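Local coordinates for protein sortase, SrtB family (Streptococcus pneumoniae PCS8235, PDB 4Y4Q) that probably acts as a class B sortase, a cysteine transpeptidase that takes part in building the type II pilus of the pneumococcus, at residues K165-Y178 against N230-T242. Numbering follows the deposited sequence.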
loop_
_atom_site.group_PDB
_atom_site.type_symbol
_atom_site.label_atom_id
_atom_site.label_comp_id
_atom_site.label_asym_id
_atom_site.label_seq_id
_atom_site.Cartn_x
_atom_site.Cartn_y
_atom_site.Cartn_z
ATOM N N LYS A 165 11.028 -2.409 8.383
ATOM C CA LYS A 165 10.051 -3.389 8.849
ATOM C C LYS A 165 9.703 -4.327 7.704
ATOM O O LYS A 165 9.887 -3.983 6.528
ATOM C CB LYS A 165 8.768 -2.685 9.297
ATOM C CG LYS A 165 8.911 -1.744 10.501
ATOM C CD LYS A 165 9.130 -2.529 11.787
ATOM C CE LYS A 165 9.235 -1.622 12.997
ATOM N NZ LYS A 165 9.914 -2.338 14.120
ATOM N N GLY A 166 9.182 -5.502 8.044
ATOM C CA GLY A 166 8.770 -6.462 7.036
ATOM C C GLY A 166 7.334 -6.191 6.662
ATOM O O GLY A 166 6.619 -5.493 7.402
ATOM N N LEU A 167 6.926 -6.705 5.504
ATOM C CA LEU A 167 5.544 -6.608 5.045
ATOM C C LEU A 167 5.054 -8.003 4.743
ATOM O O LEU A 167 5.774 -8.789 4.125
ATOM C CB LEU A 167 5.462 -5.798 3.755
ATOM C CG LEU A 167 5.642 -4.280 3.772
ATOM C CD1 LEU A 167 5.566 -3.771 2.342
ATOM C CD2 LEU A 167 4.564 -3.613 4.641
ATOM N N GLU A 168 3.836 -8.327 5.167
ATOM C CA GLU A 168 3.240 -9.593 4.768
ATOM C C GLU A 168 1.912 -9.319 4.088
ATOM O O GLU A 168 0.979 -8.850 4.725
ATOM C CB GLU A 168 3.048 -10.497 5.980
ATOM C CG GLU A 168 2.461 -11.861 5.634
ATOM C CD GLU A 168 2.640 -12.881 6.750
ATOM O OE1 GLU A 168 3.115 -12.509 7.849
ATOM O OE2 GLU A 168 2.312 -14.064 6.520
ATOM N N ILE A 169 1.823 -9.582 2.788
ATOM C CA ILE A 169 0.567 -9.359 2.076
ATOM C C ILE A 169 -0.500 -10.372 2.525
ATOM O O ILE A 169 -0.218 -11.574 2.617
ATOM C CB ILE A 169 0.782 -9.428 0.550
ATOM C CG1 ILE A 169 1.624 -8.242 0.089
ATOM C CG2 ILE A 169 -0.540 -9.412 -0.192
ATOM C CD1 ILE A 169 2.026 -8.333 -1.355
ATOM N N PHE A 170 -1.721 -9.908 2.807
ATOM C CA PHE A 170 -2.799 -10.854 3.119
ATOM C C PHE A 170 -4.045 -10.740 2.246
ATOM O O PHE A 170 -4.960 -11.555 2.365
ATOM C CB PHE A 170 -3.206 -10.790 4.596
ATOM C CG PHE A 170 -3.762 -9.465 5.012
ATOM C CD1 PHE A 170 -5.121 -9.189 4.890
ATOM C CD2 PHE A 170 -2.928 -8.488 5.524
ATOM C CE1 PHE A 170 -5.635 -7.951 5.282
ATOM C CE2 PHE A 170 -3.434 -7.255 5.909
ATOM C CZ PHE A 170 -4.787 -6.993 5.785
ATOM N N GLU A 171 -4.107 -9.744 1.377
ATOM C CA GLU A 171 -5.320 -9.575 0.581
ATOM C C GLU A 171 -5.105 -8.825 -0.730
ATOM O O GLU A 171 -4.296 -7.888 -0.797
ATOM C CB GLU A 171 -6.426 -8.878 1.410
ATOM C CG GLU A 171 -7.638 -8.495 0.575
ATOM C CD GLU A 171 -8.831 -7.981 1.383
ATOM O OE1 GLU A 171 -8.803 -8.024 2.635
ATOM O OE2 GLU A 171 -9.809 -7.529 0.744
ATOM N N MET A 172 -5.825 -9.242 -1.772
ATOM C CA MET A 172 -5.976 -8.401 -2.964
ATOM C C MET A 172 -7.463 -8.186 -3.221
ATOM O O MET A 172 -8.282 -9.111 -3.076
ATOM C CB MET A 172 -5.340 -9.058 -4.195
ATOM C CG MET A 172 -4.974 -8.084 -5.321
ATOM S SD MET A 172 -6.270 -7.774 -6.549
ATOM C CE MET A 172 -7.094 -9.308 -6.471
ATOM N N LEU A 173 -7.829 -6.975 -3.615
ATOM C CA LEU A 173 -9.221 -6.767 -3.961
ATOM C C LEU A 173 -9.318 -5.784 -5.089
ATOM O O LEU A 173 -8.363 -5.041 -5.339
ATOM C CB LEU A 173 -10.040 -6.315 -2.741
ATOM C CG LEU A 173 -9.650 -5.140 -1.838
ATOM C CD1 LEU A 173 -9.597 -3.880 -2.612
ATOM C CD2 LEU A 173 -10.717 -4.946 -0.781
ATOM N N GLU A 174 -10.464 -5.781 -5.762
ATOM C CA GLU A 174 -10.761 -4.784 -6.785
ATOM C C GLU A 174 -12.005 -4.035 -6.347
ATOM O O GLU A 174 -12.973 -4.646 -5.888
ATOM C CB GLU A 174 -10.975 -5.453 -8.157
ATOM C CG GLU A 174 -9.705 -6.130 -8.712
ATOM C CD GLU A 174 -9.933 -6.899 -10.018
ATOM O OE1 GLU A 174 -11.101 -7.039 -10.452
ATOM O OE2 GLU A 174 -8.934 -7.371 -10.609
ATOM N N VAL A 175 -11.979 -2.712 -6.474
ATOM C CA VAL A 175 -13.076 -1.873 -5.996
ATOM C C VAL A 175 -13.232 -0.686 -6.912
ATOM O O VAL A 175 -12.368 -0.423 -7.753
ATOM C CB VAL A 175 -12.774 -1.293 -4.594
ATOM C CG1 VAL A 175 -12.758 -2.380 -3.540
ATOM C CG2 VAL A 175 -11.440 -0.551 -4.615
ATOM N N ASP A 176 -14.324 0.043 -6.729
ATOM C CA ASP A 176 -14.528 1.292 -7.439
ATOM C C ASP A 176 -13.789 2.397 -6.689
ATOM O O ASP A 176 -13.584 2.298 -5.479
ATOM C CB ASP A 176 -16.011 1.609 -7.526
ATOM C CG ASP A 176 -16.270 3.016 -7.993
ATOM O OD1 ASP A 176 -16.280 3.226 -9.226
ATOM O OD2 ASP A 176 -16.453 3.910 -7.126
ATOM N N ALA A 177 -13.389 3.448 -7.394
ATOM C CA ALA A 177 -12.496 4.445 -6.807
ATOM C C ALA A 177 -13.200 5.289 -5.754
ATOM O O ALA A 177 -12.541 5.896 -4.892
ATOM C CB ALA A 177 -11.908 5.341 -7.902
ATOM N N TYR A 178 -14.532 5.343 -5.848
ATOM C CA TYR A 178 -15.343 6.121 -4.925
ATOM C C TYR A 178 -15.975 5.224 -3.856
ATOM O O TYR A 178 -17.019 5.569 -3.291
ATOM C CB TYR A 178 -16.421 6.915 -5.685
ATOM C CG TYR A 178 -15.844 7.809 -6.761
ATOM C CD1 TYR A 178 -14.528 8.253 -6.684
ATOM C CD2 TYR A 178 -16.598 8.189 -7.864
ATOM C CE1 TYR A 178 -13.979 9.055 -7.668
ATOM C CE2 TYR A 178 -16.053 8.997 -8.857
ATOM C CZ TYR A 178 -14.740 9.423 -8.747
ATOM O OH TYR A 178 -14.166 10.223 -9.712
ATOM N N ASN A 230 -12.981 3.996 -13.564
ATOM C CA ASN A 230 -12.965 4.265 -12.172
ATOM C C ASN A 230 -12.653 3.059 -11.307
ATOM O O ASN A 230 -12.748 3.133 -10.118
ATOM C CB ASN A 230 -14.243 4.943 -11.757
ATOM C CG ASN A 230 -13.976 6.151 -10.932
ATOM O OD1 ASN A 230 -14.523 6.305 -9.866
ATOM N ND2 ASN A 230 -13.082 6.983 -11.397
ATOM N N GLY A 231 -12.239 1.966 -11.921
ATOM C CA GLY A 231 -11.777 0.801 -11.201
ATOM C C GLY A 231 -10.386 0.953 -10.628
ATOM O O GLY A 231 -9.549 1.600 -11.214
ATOM N N ARG A 232 -10.154 0.344 -9.479
ATOM C CA ARG A 232 -8.845 0.328 -8.849
ATOM C C ARG A 232 -8.423 -1.068 -8.364
ATOM O O ARG A 232 -9.244 -1.882 -8.040
ATOM C CB ARG A 232 -8.811 1.281 -7.660
ATOM C CG ARG A 232 -9.084 2.727 -7.958
ATOM C CD ARG A 232 -7.999 3.398 -8.752
ATOM N NE ARG A 232 -8.223 4.824 -8.917
ATOM C CZ ARG A 232 -8.891 5.389 -9.912
ATOM N NH1 ARG A 232 -9.444 4.663 -10.852
ATOM N NH2 ARG A 232 -9.005 6.692 -9.959
ATOM N N HIS A 233 -7.118 -1.292 -8.286
ATOM C CA HIS A 233 -6.572 -2.540 -7.751
ATOM C C HIS A 233 -5.918 -2.241 -6.410
ATOM O O HIS A 233 -5.209 -1.237 -6.290
ATOM C CB HIS A 233 -5.464 -3.064 -8.666
ATOM C CG HIS A 233 -5.948 -3.701 -9.928
ATOM N ND1 HIS A 233 -6.821 -4.768 -9.939
ATOM C CD2 HIS A 233 -5.638 -3.453 -11.221
ATOM C CE1 HIS A 233 -7.039 -5.141 -11.187
ATOM N NE2 HIS A 233 -6.333 -4.360 -11.983
ATOM N N ILE A 234 -6.123 -3.101 -5.409
ATOM C CA ILE A 234 -5.485 -2.909 -4.111
ATOM C C ILE A 234 -4.847 -4.194 -3.587
ATOM O O ILE A 234 -5.469 -5.264 -3.647
ATOM C CB ILE A 234 -6.505 -2.399 -3.068
ATOM C CG1 ILE A 234 -7.091 -1.042 -3.483
ATOM C CG2 ILE A 234 -5.876 -2.310 -1.669
ATOM C CD1 ILE A 234 -8.255 -0.606 -2.617
ATOM N N VAL A 235 -3.603 -4.113 -3.103
ATOM C CA VAL A 235 -3.070 -5.188 -2.262
ATOM C C VAL A 235 -2.949 -4.669 -0.843
ATOM O O VAL A 235 -2.618 -3.503 -0.633
ATOM C CB VAL A 235 -1.708 -5.812 -2.737
ATOM C CG1 VAL A 235 -1.870 -6.510 -4.053
ATOM C CG2 VAL A 235 -0.614 -4.783 -2.812
ATOM N N VAL A 236 -3.254 -5.516 0.132
ATOM C CA VAL A 236 -3.189 -5.090 1.528
ATOM C C VAL A 236 -2.158 -5.914 2.289
ATOM O O VAL A 236 -2.117 -7.143 2.176
ATOM C CB VAL A 236 -4.548 -5.215 2.232
ATOM C CG1 VAL A 236 -4.550 -4.377 3.500
ATOM C CG2 VAL A 236 -5.664 -4.743 1.313
ATOM N N ALA A 237 -1.337 -5.234 3.072
ATOM C CA ALA A 237 -0.254 -5.887 3.793
ATOM C C ALA A 237 -0.261 -5.498 5.263
ATOM O O ALA A 237 -0.588 -4.345 5.611
ATOM C CB ALA A 237 1.061 -5.504 3.180
ATOM N N LYS A 238 0.120 -6.450 6.114
ATOM C CA LYS A 238 0.366 -6.166 7.526
ATOM C C LYS A 238 1.811 -5.736 7.705
ATOM O O LYS A 238 2.720 -6.315 7.094
ATOM C CB LYS A 238 0.131 -7.417 8.354
ATOM C CG LYS A 238 0.531 -7.282 9.822
ATOM C CD LYS A 238 0.223 -8.579 10.570
ATOM C CE LYS A 238 0.632 -8.495 12.043
ATOM N NZ LYS A 238 0.272 -9.743 12.795
ATOM N N ILE A 239 2.042 -4.738 8.551
ATOM C CA ILE A 239 3.415 -4.388 8.899
ATOM C C ILE A 239 3.894 -5.291 10.041
ATOM O O ILE A 239 3.201 -5.452 11.052
ATOM C CB ILE A 239 3.534 -2.914 9.277
ATOM C CG1 ILE A 239 2.936 -2.049 8.163
ATOM C CG2 ILE A 239 4.992 -2.542 9.528
ATOM C CD1 ILE A 239 3.025 -0.548 8.428
ATOM N N THR A 240 5.069 -5.893 9.866
ATOM C CA THR A 240 5.579 -6.886 10.806
ATOM C C THR A 240 6.985 -6.537 11.272
ATOM O O THR A 240 7.652 -5.687 10.682
ATOM C CB THR A 240 5.645 -8.293 10.153
ATOM O OG1 THR A 240 6.646 -8.307 9.128
ATOM C CG2 THR A 240 4.314 -8.686 9.542
ATOM N N ASP A 241 7.448 -7.211 12.319
ATOM C CA ASP A 241 8.827 -7.052 12.761
ATOM C C ASP A 241 9.704 -8.041 12.004
ATOM O O ASP A 241 9.335 -9.206 11.853
ATOM C CB ASP A 241 8.942 -7.292 14.267
ATOM C CG ASP A 241 7.827 -6.618 15.051
ATOM O OD1 ASP A 241 7.952 -5.413 15.357
ATOM O OD2 ASP A 241 6.823 -7.296 15.361
ATOM N N THR A 242 10.854 -7.569 11.524
ATOM C CA THR A 242 11.802 -8.402 10.773
ATOM C C THR A 242 11.154 -9.099 9.574
ATOM O O THR A 242 11.606 -8.947 8.439
ATOM C CB THR A 242 12.527 -9.454 11.673
ATOM O OG1 THR A 242 11.612 -10.484 12.068
ATOM C CG2 THR A 242 13.121 -8.795 12.914
#
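Phe170 and Glu171 lie opposite the single residue Val236, a classic beta bulge that shifts the register of two long antiparallel strands, 163-176 and 231-240, in the mixed sheet of the sortase beta-barrel fold. Phe170 N donates to Val236 O at 2.9 Å, and Glu171 N adds a weak bond to the same oxygen. A chi1 of 63° places Phe170 CG between the backbone N and the carbonyl carbon, and the ring extends over the partner strand: one face lies against Val236 O near the rim, its edge meets Lys238 N, and CZ presses on Val236 CG1 at 3.5 Å. Leu201 of helix 190-202 and Leu212 also touch the Phe170 side chain.

Beyond the bulge, Leu173 and Ile234 run side by side on the same face as Val236, with Leu173 CD1 packed tightly against Ile234 CB, while the Val175 side chain crosses that of Ile234 at about a right angle, its CG2 touching Ile234 CD1. Met172 and Val235 meet on the other face through CG and CG1, followed by Glu174 and His233, which extend alongside each other in one direction. Glu174 OE2 approaches the imidazole edge 3.0 Å from His233 CE1, with carboxylate and ring turned 60° apart; the His233 ring also meets that of Phe225.

Towards the other end, Leu167 CD2 reaches both Ala237 CB and Ile239 CG1, and Glu168 turns its carboxylate to Arg154. Where strand 163-176 ends and 231-240 begins, Ala177 CB sits over the centre of the Arg232 guanidinium, 3.6 Å above its plane. That group is steadied by Arg232 NH1, which donates to Gly231 O at 3.1 Å; the oxygen lies in the guanidinium plane, though NH1 comes from above the carbonyl plane.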